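Local atomic coordinates of probable ribose-5-phosphate isomerase B (Mycoplasma genitalium, PDB entry 6MU0), a protein that probably catalyses the interconversion of ribulose 5-phosphate and ribose 5-phosphate in the non-oxidative stage of the pentose phosphate pathway. Residues L59-V64 and M85-V90. Residues are numbered along the deposited sequence; the frame is centred on the assembly and turned at random.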
ATOM      1  N   LEU A  59      -9.928  -5.986   0.813  1.00  9.89           N
ATOM      2  CA  LEU A  59      -9.858  -6.420  -0.580  1.00 10.32           C
ATOM      3  C   LEU A  59      -8.419  -6.420  -1.076  1.00  9.91           C
ATOM      4  O   LEU A  59      -7.951  -7.393  -1.675  1.00 10.85           O
ATOM      5  CB  LEU A  59     -10.713  -5.516  -1.465  1.00 12.24           C
ATOM      6  CG  LEU A  59     -12.227  -5.684  -1.371  1.00 14.70           C
ATOM      7  CD1 LEU A  59     -12.895  -4.689  -2.305  1.00 17.29           C
ATOM      8  CD2 LEU A  59     -12.669  -7.109  -1.697  1.00 16.97           C
ATOM      9  N   VAL A  60      -7.698  -5.326  -0.836  1.00  9.15           N
ATOM     10  CA  VAL A  60      -6.310  -5.229  -1.279  1.00  9.03           C
ATOM     11  C   VAL A  60      -5.430  -6.189  -0.494  1.00  8.53           C
ATOM     12  O   VAL A  60      -4.624  -6.931  -1.064  1.00  9.48           O
ATOM     13  CB  VAL A  60      -5.813  -3.778  -1.139  1.00  9.51           C
ATOM     14  CG1 VAL A  60      -4.294  -3.717  -1.226  1.00  9.12           C
ATOM     15  CG2 VAL A  60      -6.440  -2.896  -2.197  1.00  9.49           C
ATOM     16  N   ALA A  61      -5.535  -6.149   0.836  1.00  8.99           N
ATOM     17  CA  ALA A  61      -4.614  -6.913   1.666  1.00  9.05           C
ATOM     18  C   ALA A  61      -4.794  -8.414   1.471  1.00  9.37           C
ATOM     19  O   ALA A  61      -3.810  -9.164   1.474  1.00  9.92           O
ATOM     20  CB  ALA A  61      -4.787  -6.523   3.128  1.00 10.27           C
ATOM     21  N   ASP A  62      -6.036  -8.876   1.296  1.00 10.14           N
ATOM     22  CA  ASP A  62      -6.247 -10.296   1.043  1.00 11.63           C
ATOM     23  C   ASP A  62      -5.622 -10.733  -0.277  1.00 12.16           C
ATOM     24  O   ASP A  62      -5.178 -11.878  -0.393  1.00 13.88           O
ATOM     25  CB  ASP A  62      -7.737 -10.642   1.092  1.00 12.62           C
ATOM     26  CG  ASP A  62      -8.270 -10.777   2.514  1.00 16.24           C
ATOM     27  OD1 ASP A  62      -7.482 -11.065   3.441  1.00 17.85           O
ATOM     28  OD2 ASP A  62      -9.495 -10.613   2.698  1.00 18.99           O
ATOM     29  N   LYS A  63      -5.570  -9.847  -1.280  1.00 11.31           N
ATOM     30  CA  LYS A  63      -4.864 -10.184  -2.516  1.00 10.95           C
ATOM     31  C   LYS A  63      -3.361 -10.255  -2.281  1.00 10.36           C
ATOM     32  O   LYS A  63      -2.696 -11.202  -2.722  1.00 11.86           O
ATOM     33  CB  LYS A  63      -5.186  -9.174  -3.619  1.00 12.96           C
ATOM     34  CG  LYS A  63      -6.574  -9.292  -4.203  1.00 15.25           C
ATOM     35  CD  LYS A  63      -6.724 -10.560  -5.022  1.00 19.19           C
ATOM     36  CE  LYS A  63      -8.062 -10.581  -5.740  1.00 21.94           C
ATOM     37  NZ  LYS A  63      -8.222 -11.812  -6.557  1.00 25.38           N
ATOM     38  N   VAL A  64      -2.800  -9.249  -1.602  1.00 10.39           N
ATOM     39  CA  VAL A  64      -1.364  -9.248  -1.339  1.00 10.68           C
ATOM     40  C   VAL A  64      -0.962 -10.489  -0.552  1.00 10.80           C
ATOM     41  O   VAL A  64       0.077 -11.098  -0.821  1.00 11.45           O
ATOM     42  CB  VAL A  64      -0.946  -7.934  -0.652  1.00 10.74           C
ATOM     43  CG1 VAL A  64       0.510  -7.986  -0.206  1.00 12.03           C
ATOM     44  CG2 VAL A  64      -1.175  -6.772  -1.600  1.00 11.24           C
ATOM     45  N   MET A  85      -4.122   0.137   9.765  1.00  7.91           N
ATOM     46  CA  MET A  85      -4.515  -0.776  10.842  0.61  8.15           C
ATOM     47  C   MET A  85      -5.123  -2.045  10.274  1.00  8.03           C
ATOM     48  O   MET A  85      -4.765  -3.164  10.667  1.00  9.24           O
ATOM     49  CB  MET A  85      -5.573  -0.119  11.729  0.61  9.08           C
ATOM     50  CG  MET A  85      -5.126   1.045  12.574  0.61  9.50           C
ATOM     51  SD  MET A  85      -6.575   1.754  13.382  0.61  9.18           S
ATOM     52  CE  MET A  85      -5.800   2.892  14.532  0.61 10.36           C
ATOM     53  N   ALA A  86      -6.074  -1.880   9.358  1.00  7.89           N
ATOM     54  CA  ALA A  86      -6.789  -3.019   8.797  1.00  8.67           C
ATOM     55  C   ALA A  86      -5.861  -3.915   7.987  1.00  8.25           C
ATOM     56  O   ALA A  86      -5.838  -5.137   8.184  1.00  8.84           O
ATOM     57  CB  ALA A  86      -7.947  -2.518   7.935  1.00  8.72           C
ATOM     58  N   ALA A  87      -5.073  -3.330   7.081  1.00  8.16           N
ATOM     59  CA  ALA A  87      -4.209  -4.147   6.235  1.00  8.15           C
ATOM     60  C   ALA A  87      -3.217  -4.949   7.065  1.00  8.43           C
ATOM     61  O   ALA A  87      -2.920  -6.103   6.741  1.00  8.57           O
ATOM     62  CB  ALA A  87      -3.490  -3.276   5.210  1.00  8.74           C
ATOM     63  N   ASN A  88      -2.688  -4.355   8.139  1.00  7.88           N
ATOM     64  CA  ASN A  88      -1.730  -5.065   8.976  1.00  7.95           C
ATOM     65  C   ASN A  88      -2.352  -6.226   9.746  1.00  8.69           C
ATOM     66  O   ASN A  88      -1.611  -7.079  10.237  1.00  9.56           O
ATOM     67  CB  ASN A  88      -1.013  -4.094   9.922  1.00  8.00           C
ATOM     68  CG  ASN A  88       0.159  -3.402   9.262  1.00  8.24           C
ATOM     69  OD1 ASN A  88       1.017  -4.059   8.665  1.00  8.43           O
ATOM     70  ND2 ASN A  88       0.211  -2.075   9.363  1.00  8.12           N
ATOM     71  N   LYS A  89      -3.683  -6.305   9.841  1.00  8.85           N
ATOM     72  CA  LYS A  89      -4.289  -7.485  10.445  1.00  9.37           C
ATOM     73  C   LYS A  89      -4.137  -8.723   9.572  1.00  9.99           C
ATOM     74  O   LYS A  89      -4.294  -9.839  10.073  1.00 11.35           O
ATOM     75  CB  LYS A  89      -5.778  -7.258  10.723  1.00  9.33           C
ATOM     76  CG  LYS A  89      -6.092  -6.150  11.702  1.00  9.91           C
ATOM     77  CD  LYS A  89      -5.454  -6.422  13.048  1.00 10.13           C
ATOM     78  CE  LYS A  89      -5.725  -5.309  14.046  1.00 10.62           C
ATOM     79  NZ  LYS A  89      -5.064  -5.621  15.344  1.00 10.62           N
ATOM     80  N   VAL A  90      -3.834  -8.557   8.291  1.00  9.69           N
ATOM     81  CA  VAL A  90      -3.843  -9.649   7.328  1.00  9.80           C
ATOM     82  C   VAL A  90      -2.497 -10.364   7.349  1.00 10.01           C
ATOM     83  O   VAL A  90      -1.435  -9.727   7.341  1.00  9.99           O
ATOM     84  CB  VAL A  90      -4.192  -9.114   5.929  1.00  9.64           C
ATOM     85  CG1 VAL A  90      -4.187 -10.233   4.905  1.00 10.84           C
ATOM     86  CG2 VAL A  90      -5.547  -8.416   5.969  1.00 10.77           C
TER
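Ala61 packs its methyl group against Ala87 and Val90, one on helix 81-88, the other in the following loop, and most of the contact gathers around that one carbon. Its CB lies 3.5 Å from Val90 CG2, a closer approach than two methyl groups normally make, and meets Ala87 CB at 4.1 Å. Alanine suits both helical positions because a lone methyl lets the backbones draw close: the CA atoms of Ala61 and Ala87 stand 5.4 Å apart. No hydrogen bond crosses the interface, so shape and apolar burial hold it.

Val90 has left the helical conformation, with psi at 134°, and its CB points toward helix 53-66. CG1, anti to the backbone N (chi1 179°), reaches Ala61 O at 3.6 Å, while CG2 takes the methyl of Ala61. A beta-branched residue thus fills two directions at once.

The outer side is looser. Asp62 starts off away from the partner segment, yet its carboxylate swings back and crosses the valine at about a right angle, OD1 lying 3.7 Å from Val90 CG1. This is mere contact at an exposed margin, where a charge can stay solvated.

Phe58 and Lys65 also touch Val90. The two helices flank strand 72-75 in the chain and pack side by side on the parallel sheet of this alpha/beta LacAB/RpiB fold, Leu75 of that strand touching both Val60 and Ala87.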